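RegF protein (Neisseria gonorrhoeae, PDB 4HOJ) binds glutathione, covalently through a cysteine, and calcium, and is a glutathione-transferase homolog also named stringent starvation protein A. Local coordinates at residues Thr5-Ile10 and Val52-Glu57; His16-Val21 and Asn66-Tyr71. All coordinates share one frame; numbering follows the deposited sequence. Where two conformers were deposited one is given.

Contact 1 (Thr5-Ile10 and Val52-Glu57). With GSH (glutathione), chain C.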
ATOM      1  N   THR A   5      -9.347 -18.319  -8.435  1.00 15.05           N
ATOM      2  CA  THR A   5      -9.681 -17.785  -9.744  1.00 14.66           C
ATOM      3  C   THR A   5      -9.144 -16.359  -9.834  1.00 12.54           C
ATOM      4  O   THR A   5      -9.401 -15.534  -8.964  1.00 12.93           O
ATOM      5  CB  THR A   5     -11.188 -17.764  -9.960  1.00 18.83           C
ATOM      6  OG1 THR A   5     -11.677 -19.106  -9.880  1.00 19.45           O
ATOM      7  CG2 THR A   5     -11.568 -17.179 -11.340  1.00 19.52           C
ATOM      8  N   LEU A   6      -8.395 -16.045 -10.880  1.00 12.06           N
ATOM      9  CA  LEU A   6      -7.937 -14.715 -11.167  1.00 10.66           C
ATOM     10  C   LEU A   6      -8.718 -14.140 -12.316  1.00 11.06           C
ATOM     11  O   LEU A   6      -8.693 -14.709 -13.428  1.00 12.41           O
ATOM     12  CB  LEU A   6      -6.445 -14.704 -11.548  1.00 12.05           C
ATOM     13  CG  LEU A   6      -5.846 -13.324 -11.776  1.00  9.42           C
ATOM     14  CD1 LEU A   6      -5.654 -12.642 -10.434  1.00 11.51           C
ATOM     15  CD2 LEU A   6      -4.502 -13.442 -12.518  1.00 12.12           C
ATOM     16  N   TYR A   7      -9.346 -12.996 -12.090  1.00 10.96           N
ATOM     17  CA  TYR A   7      -9.951 -12.224 -13.160  1.00  8.93           C
ATOM     18  C   TYR A   7      -8.908 -11.288 -13.688  1.00  8.56           C
ATOM     19  O   TYR A   7      -8.323 -10.511 -12.937  1.00  9.07           O
ATOM     20  CB  TYR A   7     -11.149 -11.459 -12.592  1.00 11.22           C
ATOM     21  CG  TYR A   7     -12.304 -12.354 -12.209  1.00 13.12           C
ATOM     22  CD1 TYR A   7     -12.374 -12.981 -10.977  1.00 13.23           C
ATOM     23  CD2 TYR A   7     -13.319 -12.584 -13.101  1.00 17.88           C
ATOM     24  CE1 TYR A   7     -13.404 -13.794 -10.618  1.00 14.93           C
ATOM     25  CE2 TYR A   7     -14.385 -13.380 -12.750  1.00 25.07           C
ATOM     26  CZ  TYR A   7     -14.410 -13.996 -11.514  1.00 19.95           C
ATOM     27  OH  TYR A   7     -15.490 -14.806 -11.194  1.00 23.76           O
ATOM     28  N   SER A   8      -8.626 -11.415 -14.996  1.00  9.97           N
ATOM     29  CA  SER A   8      -7.405 -10.816 -15.562  1.00  9.05           C
ATOM     30  C   SER A   8      -7.704 -10.153 -16.897  1.00  8.96           C
ATOM     31  O   SER A   8      -8.491 -10.684 -17.663  1.00 11.14           O
ATOM     32  CB  SER A   8      -6.415 -11.976 -15.792  1.00 10.34           C
ATOM     33  OG  SER A   8      -5.330 -11.522 -16.603  1.00 11.31           O
ATOM     34  N   GLY A   9      -7.092  -9.014 -17.155  1.00  9.09           N
ATOM     35  CA  GLY A   9      -7.134  -8.432 -18.495  1.00  9.57           C
ATOM     36  C   GLY A   9      -5.943  -8.893 -19.317  1.00  9.35           C
ATOM     37  O   GLY A   9      -4.812  -8.913 -18.820  1.00  8.83           O
ATOM     38  N   ILE A  10      -6.155  -9.223 -20.568  0.59  9.05           N
ATOM     39  CA  ILE A  10      -5.082  -9.860 -21.346  0.59 11.69           C
ATOM     40  C   ILE A  10      -3.926  -8.927 -21.657  0.59  9.32           C
ATOM     41  O   ILE A  10      -2.826  -9.373 -21.966  0.59 10.87           O
ATOM     42  CB  ILE A  10      -5.607 -10.488 -22.608  0.59  9.66           C
ATOM     43  CG1 ILE A  10      -6.229  -9.473 -23.575  0.59 11.46           C
ATOM     44  CG2 ILE A  10      -6.669 -11.576 -22.244  0.59 13.15           C
ATOM     45  CD1 ILE A  10      -6.608 -10.095 -24.923  0.59 14.03           C
ATOM     46  N   VAL A  52      -9.655  -4.930 -13.088  1.00  9.65           N
ATOM     47  CA  VAL A  52      -8.869  -6.149 -12.898  1.00  9.30           C
ATOM     48  C   VAL A  52      -7.454  -5.768 -12.457  1.00  7.55           C
ATOM     49  O   VAL A  52      -6.995  -4.661 -12.743  1.00  9.00           O
ATOM     50  CB  VAL A  52      -8.799  -6.993 -14.216  1.00  7.89           C
ATOM     51  CG1 VAL A  52     -10.167  -7.551 -14.475  1.00 11.69           C
ATOM     52  CG2 VAL A  52      -8.275  -6.144 -15.382  1.00 10.41           C
ATOM     53  N   PRO A  53      -6.757  -6.655 -11.744  1.00  7.09           N
ATOM     54  CA  PRO A  53      -7.174  -8.015 -11.411  1.00  7.52           C
ATOM     55  C   PRO A  53      -8.012  -8.114 -10.155  1.00  7.35           C
ATOM     56  O   PRO A  53      -8.020  -7.221  -9.251  1.00  8.67           O
ATOM     57  CB  PRO A  53      -5.844  -8.721 -11.134  1.00  8.53           C
ATOM     58  CG  PRO A  53      -4.916  -7.582 -10.611  1.00  8.22           C
ATOM     59  CD  PRO A  53      -5.320  -6.414 -11.523  1.00  7.79           C
ATOM     60  N   VAL A  54      -8.765  -9.215 -10.043  1.00  7.13           N
ATOM     61  CA  VAL A  54      -9.467  -9.634  -8.828  1.00  7.61           C
ATOM     62  C   VAL A  54      -9.101 -11.095  -8.589  1.00  8.08           C
ATOM     63  O   VAL A  54      -8.983 -11.882  -9.567  1.00  9.04           O
ATOM     64  CB  VAL A  54     -10.970  -9.513  -9.009  1.00  8.39           C
ATOM     65  CG1 VAL A  54     -11.756 -10.144  -7.858  1.00 11.74           C
ATOM     66  CG2 VAL A  54     -11.339  -8.020  -9.148  1.00 11.23           C
ATOM     67  N   LEU A  55      -8.860 -11.504  -7.353  1.00 10.36           N
ATOM     68  CA  LEU A  55      -8.691 -12.900  -7.041  1.00  9.61           C
ATOM     69  C   LEU A  55      -9.844 -13.352  -6.173  1.00 11.59           C
ATOM     70  O   LEU A  55     -10.204 -12.664  -5.179  1.00 12.29           O
ATOM     71  CB  LEU A  55      -7.375 -13.109  -6.317  1.00 11.02           C
ATOM     72  CG  LEU A  55      -6.965 -14.572  -6.104  1.00 11.16           C
ATOM     73  CD1 LEU A  55      -6.309 -15.129  -7.386  1.00 13.37           C
ATOM     74  CD2 LEU A  55      -5.997 -14.734  -4.933  1.00 16.20           C
ATOM     75  N   VAL A  56     -10.416 -14.508  -6.502  1.00 13.57           N
ATOM     76  CA  VAL A  56     -11.443 -15.127  -5.681  1.00 14.70           C
ATOM     77  C   VAL A  56     -10.975 -16.484  -5.245  1.00 13.99           C
ATOM     78  O   VAL A  56     -10.541 -17.299  -6.077  1.00 15.98           O
ATOM     79  CB  VAL A  56     -12.795 -15.236  -6.435  1.00 13.86           C
ATOM     80  CG1 VAL A  56     -13.841 -15.998  -5.579  1.00 19.05           C
ATOM     81  CG2 VAL A  56     -13.291 -13.829  -6.803  1.00 15.77           C
ATOM     82  N   GLU A  57     -11.042 -16.774  -3.954  1.00 15.49           N
ATOM     83  CA  GLU A  57     -10.835 -18.144  -3.504  1.00 19.58           C
ATOM     84  C   GLU A  57     -11.861 -18.418  -2.432  1.00 22.16           C
ATOM     85  O   GLU A  57     -11.826 -17.813  -1.343  1.00 20.97           O
ATOM     86  CB  GLU A  57      -9.423 -18.340  -2.961  1.00 18.59           C
ATOM     87  CG  GLU A  57      -9.206 -19.783  -2.612  1.00 18.88           C
ATOM     88  CD  GLU A  57      -7.809 -20.114  -2.112  1.00 23.22           C
ATOM     89  OE1 GLU A  57      -7.065 -19.201  -1.688  1.00 25.62           O
ATOM     90  OE2 GLU A  57      -7.474 -21.331  -2.143  1.00 33.02           O
TER
HETATM   91  N1  GSH C 302      -4.168  -0.442  -8.444  1.00  8.53           N
HETATM   92  CA1 GSH C 302      -4.697  -1.513  -9.337  1.00  7.63           C
HETATM   93  C1  GSH C 302      -3.951  -2.777  -9.117  1.00  8.54           C
HETATM   94  O11 GSH C 302      -4.532  -3.883  -9.257  1.00  7.72           O
HETATM   95  O12 GSH C 302      -2.743  -2.686  -8.829  1.00  8.37           O
HETATM   96  CB1 GSH C 302      -4.723  -1.056 -10.803  1.00  7.95           C
HETATM   97  CG1 GSH C 302      -5.492  -2.012 -11.722  1.00  8.15           C
HETATM   98  CD1 GSH C 302      -5.785  -1.341 -13.051  1.00  8.69           C
HETATM   99  OE1 GSH C 302      -5.419  -0.225 -13.342  1.00 10.33           O
HETATM  100  N2  GSH C 302      -6.470  -2.178 -13.918  1.00  9.21           N
HETATM  101  CA2 GSH C 302      -6.857  -1.650 -15.226  1.00  8.37           C
HETATM  102  C2  GSH C 302      -8.364  -1.689 -15.266  1.00  9.32           C
HETATM  103  O2  GSH C 302      -9.097  -2.565 -14.836  1.00  9.35           O
HETATM  104  CB2 GSH C 302      -6.384  -2.446 -16.395  1.00  8.66           C
HETATM  105  SG2 GSH C 302      -4.626  -2.651 -16.464  1.00 15.37           S
HETATM  106  N3  GSH C 302      -8.942  -0.584 -16.020  1.00 13.15           N
HETATM  107  CA3 GSH C 302     -10.380  -0.450 -16.167  1.00 15.15           C
HETATM  108  C3  GSH C 302     -10.777   0.832 -15.505  1.00 22.53           C
HETATM  109  O31 GSH C 302     -10.021   1.565 -14.780  1.00 21.09           O
HETATM  110  O32 GSH C 302     -11.971   1.167 -15.683  1.00 25.27           O
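Four backbone hydrogen bonds join Thr5 and Tyr7 to Val56 and Val54 as two antiparallel hydrogen-bonded pairs, with strand directions 162° apart. At the Thr5 end both bonds are short, Thr5 N to Val56 O at 2.8 Å and Val56 N to Thr5 O at 2.9 Å. At the other end Tyr7 N still reaches Val54 O at 2.8 Å, but Val54 N to Tyr7 O lengthens to 3.2 Å, just where strand 54-57 begins.

Thr5, Tyr7, Val54 and Val56 share one face of the sheet. With CG beside its backbone N (chi1 -69°), Tyr7 turns its ring back along the strand, so that CE1 meets Val56 CG2 at 3.8 Å, at the ring edge. On the other face, Leu6 CD1 packs between Leu55 CD1 and Pro53 CB, 4.0 Å from each.

The peptide bond before Pro53 is cis, making this the cis-proline characteristic of the thioredoxin fold; the residue before it, Val52, pairs through its backbone with glutathione. Val52 grips the ligand twice: its N donates to O2 at 3.0 Å, and its O accepts from N2 at 2.8 Å.

Within the four-stranded sheet these are the two central strands, flanked by 30-33 and 60-63; Met46 of helix 41-46 packs on the Tyr7 face, and Ser15 of helix 13-25 on Val52 and Pro53.

Contact 2 (His16-Val21 and Asn66-Tyr71)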
ATOM      1  N   HIS A  16      -0.920  -8.980 -15.099  1.00  7.68           N
ATOM      2  CA  HIS A  16       0.301  -9.667 -15.475  1.00  7.22           C
ATOM      3  C   HIS A  16       1.131  -9.990 -14.210  1.00  6.53           C
ATOM      4  O   HIS A  16       1.671 -11.097 -14.063  1.00  8.11           O
ATOM      5  CB  HIS A  16       1.031  -8.774 -16.463  1.00  7.28           C
ATOM      6  CG  HIS A  16       2.197  -9.415 -17.135  1.00  7.64           C
ATOM      7  ND1 HIS A  16       2.951  -8.710 -18.035  1.00  9.09           N
ATOM      8  CD2 HIS A  16       2.786 -10.643 -16.990  1.00  8.58           C
ATOM      9  CE1 HIS A  16       3.931  -9.492 -18.481  1.00 10.16           C
ATOM     10  NE2 HIS A  16       3.863 -10.670 -17.854  1.00  9.92           N
ATOM     11  N   ARG A  17       1.159  -9.061 -13.235  1.00  6.28           N
ATOM     12  CA  ARG A  17       1.923  -9.321 -12.006  1.00  6.75           C
ATOM     13  C   ARG A  17       1.373 -10.563 -11.335  1.00  6.42           C
ATOM     14  O   ARG A  17       2.141 -11.428 -10.870  1.00  8.40           O
ATOM     15  CB  ARG A  17       1.789  -8.176 -10.967  1.00  7.74           C
ATOM     16  CG  ARG A  17       2.311  -6.852 -11.369  1.00  6.47           C
ATOM     17  CD  ARG A  17       1.950  -5.842 -10.270  1.00  7.59           C
ATOM     18  NE  ARG A  17       2.725  -4.603 -10.384  1.00  7.95           N
ATOM     19  CZ  ARG A  17       2.428  -3.518  -9.660  1.00  7.07           C
ATOM     20  NH1 ARG A  17       1.289  -3.440  -8.940  1.00  8.11           N
ATOM     21  NH2 ARG A  17       3.259  -2.499  -9.754  1.00  8.76           N
ATOM     22  N   CYS A  18       0.038 -10.656 -11.244  1.00  7.76           N
ATOM     23  CA  CYS A  18      -0.584 -11.778 -10.522  1.00  8.47           C
ATOM     24  C   CYS A  18      -0.416 -13.083 -11.287  1.00  8.95           C
ATOM     25  O   CYS A  18      -0.131 -14.124 -10.687  1.00  9.66           O
ATOM     26  CB  CYS A  18      -2.061 -11.485 -10.291  1.00  8.57           C
ATOM     27  SG  CYS A  18      -2.364  -9.978  -9.335  1.00  9.21           S
ATOM     28  N   ARG A  19      -0.510 -13.068 -12.615  1.00  8.48           N
ATOM     29  CA  ARG A  19      -0.238 -14.248 -13.426  1.00  7.94           C
ATOM     30  C   ARG A  19       1.185 -14.720 -13.209  1.00  8.54           C
ATOM     31  O   ARG A  19       1.421 -15.924 -13.061  1.00  9.58           O
ATOM     32  CB  ARG A  19      -0.573 -13.960 -14.913  1.00  9.77           C
ATOM     33  CG  ARG A  19      -2.085 -13.890 -15.161  1.00  9.63           C
ATOM     34  CD  ARG A  19      -2.353 -13.643 -16.646  1.00 10.11           C
ATOM     35  NE  ARG A  19      -2.520 -12.231 -16.994  1.00 10.09           N
ATOM     36  CZ  ARG A  19      -1.675 -11.495 -17.730  1.00  8.71           C
ATOM     37  NH1 ARG A  19      -2.064 -10.276 -18.175  1.00  8.85           N
ATOM     38  NH2 ARG A  19      -0.503 -11.959 -18.079  1.00 10.05           N
ATOM     39  N   PHE A  20       2.123 -13.773 -13.139  1.00  8.78           N
ATOM     40  CA  PHE A  20       3.519 -14.138 -12.915  1.00  8.56           C
ATOM     41  C   PHE A  20       3.676 -14.872 -11.560  1.00  9.13           C
ATOM     42  O   PHE A  20       4.284 -15.945 -11.487  1.00 10.88           O
ATOM     43  CB  PHE A  20       4.324 -12.854 -13.028  1.00  8.64           C
ATOM     44  CG  PHE A  20       5.831 -13.030 -13.037  1.00  9.05           C
ATOM     45  CD1 PHE A  20       6.465 -14.261 -13.105  1.00 10.30           C
ATOM     46  CD2 PHE A  20       6.611 -11.863 -12.976  1.00  9.71           C
ATOM     47  CE1 PHE A  20       7.882 -14.325 -13.130  1.00 11.43           C
ATOM     48  CE2 PHE A  20       7.991 -11.903 -13.001  1.00 10.81           C
ATOM     49  CZ  PHE A  20       8.648 -13.149 -13.058  1.00 10.66           C
ATOM     50  N   VAL A  21       3.095 -14.318 -10.482  1.00  9.21           N
ATOM     51  CA  VAL A  21       3.167 -14.990  -9.196  1.00 11.74           C
ATOM     52  C   VAL A  21       2.542 -16.361  -9.255  1.00 11.28           C
ATOM     53  O   VAL A  21       3.110 -17.314  -8.713  1.00 12.18           O
ATOM     54  CB  VAL A  21       2.521 -14.149  -8.045  1.00 11.51           C
ATOM     55  CG1 VAL A  21       2.499 -14.968  -6.729  1.00 16.63           C
ATOM     56  CG2 VAL A  21       3.274 -12.870  -7.807  1.00 16.69           C
ATOM     57  N   ASN A  66      -0.891  -5.849  -5.846  1.00  7.34           N
ATOM     58  CA  ASN A  66       0.171  -6.200  -4.896  1.00  7.08           C
ATOM     59  C   ASN A  66      -0.380  -6.875  -3.643  1.00  7.83           C
ATOM     60  O   ASN A  66       0.309  -7.659  -3.011  1.00  8.50           O
ATOM     61  CB  ASN A  66       0.949  -4.946  -4.481  1.00  8.57           C
ATOM     62  CG  ASN A  66       1.906  -4.478  -5.533  1.00 10.79           C
ATOM     63  OD1 ASN A  66       2.258  -5.180  -6.473  1.00 11.40           O
ATOM     64  ND2 ASN A  66       2.331  -3.227  -5.377  1.00 14.68           N
ATOM     65  N   ILE A  67      -1.639  -6.597  -3.302  1.00  8.94           N
ATOM     66  CA  ILE A  67      -2.289  -7.217  -2.122  1.00  9.77           C
ATOM     67  C   ILE A  67      -2.651  -8.675  -2.477  1.00  9.89           C
ATOM     68  O   ILE A  67      -2.439  -9.603  -1.685  1.00  9.55           O
ATOM     69  CB  ILE A  67      -3.544  -6.404  -1.741  1.00 11.87           C
ATOM     70  CG1 ILE A  67      -3.078  -5.069  -1.186  1.00 14.91           C
ATOM     71  CG2 ILE A  67      -4.364  -7.142  -0.713  1.00 13.66           C
ATOM     72  CD1 ILE A  67      -4.190  -4.218  -0.730  1.00 17.25           C
ATOM     73  N   ILE A  68      -3.177  -8.922  -3.689  1.00  9.14           N
ATOM     74  CA  ILE A  68      -3.428 -10.262  -4.153  1.00  8.30           C
ATOM     75  C   ILE A  68      -2.125 -11.055  -4.081  1.00  9.74           C
ATOM     76  O   ILE A  68      -2.095 -12.190  -3.608  1.00 11.00           O
ATOM     77  CB  ILE A  68      -3.907 -10.178  -5.622  1.00  8.89           C
ATOM     78  CG1 ILE A  68      -5.346  -9.629  -5.643  1.00  9.04           C
ATOM     79  CG2 ILE A  68      -3.839 -11.592  -6.276  1.00 10.55           C
ATOM     80  CD1 ILE A  68      -5.831  -9.246  -7.122  1.00  9.37           C
ATOM     81  N   ASN A  69      -1.031 -10.424  -4.507  1.00  9.07           N
ATOM     82  CA  ASN A  69       0.237 -11.165  -4.569  1.00 11.16           C
ATOM     83  C   ASN A  69       0.798 -11.476  -3.202  1.00  9.33           C
ATOM     84  O   ASN A  69       1.353 -12.558  -3.004  1.00 11.64           O
ATOM     85  CB  ASN A  69       1.232 -10.410  -5.410  1.00 10.40           C
ATOM     86  CG  ASN A  69       0.905 -10.514  -6.870  1.00 11.67           C
ATOM     87  OD1 ASN A  69       0.021 -11.267  -7.271  1.00 11.57           O
ATOM     88  ND2 ASN A  69       1.629  -9.731  -7.687  1.00 16.16           N
ATOM     89  N   GLU A  70       0.638 -10.555  -2.229  0.51 10.29           N
ATOM     90  CA  GLU A  70       0.965 -10.867  -0.820  0.51 10.52           C
ATOM     91  C   GLU A  70       0.212 -12.054  -0.333  0.51 10.92           C
ATOM     92  O   GLU A  70       0.776 -12.932   0.321  0.51 13.10           O
ATOM     93  CB  GLU A  70       0.638  -9.705   0.116  0.51 12.32           C
ATOM     94  CG  GLU A  70       1.582  -8.539  -0.026  0.51 12.78           C
ATOM     95  CD  GLU A  70       2.785  -8.586   0.886  0.51 14.25           C
ATOM     96  OE1 GLU A  70       3.034  -9.633   1.537  0.51 16.03           O
ATOM     97  OE2 GLU A  70       3.490  -7.549   0.945  0.51 19.17           O
ATOM     98  N   TYR A  71      -1.086 -12.063  -0.608  1.00 11.00           N
ATOM     99  CA  TYR A  71      -1.910 -13.192  -0.210  1.00 13.81           C
ATOM    100  C   TYR A  71      -1.381 -14.477  -0.823  1.00 11.18           C
ATOM    101  O   TYR A  71      -1.168 -15.453  -0.111  1.00 14.14           O
ATOM    102  CB  TYR A  71      -3.395 -12.948  -0.578  1.00 11.60           C
ATOM    103  CG  TYR A  71      -4.226 -14.167  -0.360  1.00 12.62           C
ATOM    104  CD1 TYR A  71      -4.591 -14.565   0.915  1.00 15.11           C
ATOM    105  CD2 TYR A  71      -4.663 -14.917  -1.435  1.00 14.03           C
ATOM    106  CE1 TYR A  71      -5.373 -15.694   1.111  1.00 16.63           C
ATOM    107  CE2 TYR A  71      -5.436 -16.063  -1.255  1.00 17.67           C
ATOM    108  CZ  TYR A  71      -5.781 -16.446   0.008  1.00 18.12           C
ATOM    109  OH  TYR A  71      -6.572 -17.550   0.198  1.00 21.04           O
TER
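The amide of Asn69 lies between Arg17, Cys18 and Val21, reaching all three from across the helix interface. Its two ends part company: OD1 lies 3.3 Å from Cys18 CA and 3.4 Å from Cys18 SG, whereas ND2 approaches the aliphatic part of Arg17, 3.6 Å from CB. Val21 CG2 lies over one face of the Asn69 amide, almost straight above the amide carbon and 3.5 Å from Asn69 CG. CG1 of Val21 is anti to the backbone N (chi1 174°), which leaves CG2 beside that N and facing the amide. The closest CA atoms across the segments, those of Cys18 and Asn69 at 6.0 Å, lie at this same point.

Beside the amide, Cys18 SG touches Ile68 CG2 at 3.8 Å, an apolar contact that continues the interface on the side away from Arg17. Cys18 also packs on Pro53.

Further out, Arg17 extends from CG to NE and carries its guanidinium to Asn66. The guanidinium and amide planes are tilted 21° from each other. Asn66 OD1 sits over one face of the guanidinium, so the 3.2 Å approach of Arg17 NH1 to Asn66 OD1 has a poor angle for a hydrogen bond. Other partners hold the guanidinium: NH2 forms a salt bridge with Glu100, NH1 bonds to Ser65, NE bonds to the carbonyl of Ala155, and Phe104 makes a cation-pi contact with the group.

The segments run almost parallel, 11° apart with axes 9.3 Å from each other, as neighbouring helices on one side of the thioredoxin-like sheet. Helix 151-161 packs on Arg17 and Val21, helix 86-102 meets Asn66, and Leu62 of strand 60-63 lies against Ile68; Tyr97 of the second subunit packs on Ile67.

Contact 1 pairs the central strands, and contact 2 pairs two helices packed against one side of that sheet; their centres are 10 Å apart. Two polar pairs connect them: Ser8 OG lies 2.9 Å from Arg19 NE, and Glu57 OE1 is 2.6 Å from Tyr71 OH, both probable hydrogen bonds. Packing adds Leu6 CD2 on Arg19 CG at 3.6 Å and Pro53 O near Ile68 CD1 at 3.7 Å. Glutathione is held directly by Val52 of contact 1. In contact 2, the Arg17 side chain comes within about 4 Å of the ligand at nearest atoms, and two of its partners, Ser65 and Glu100, belong to the glutathione pocket.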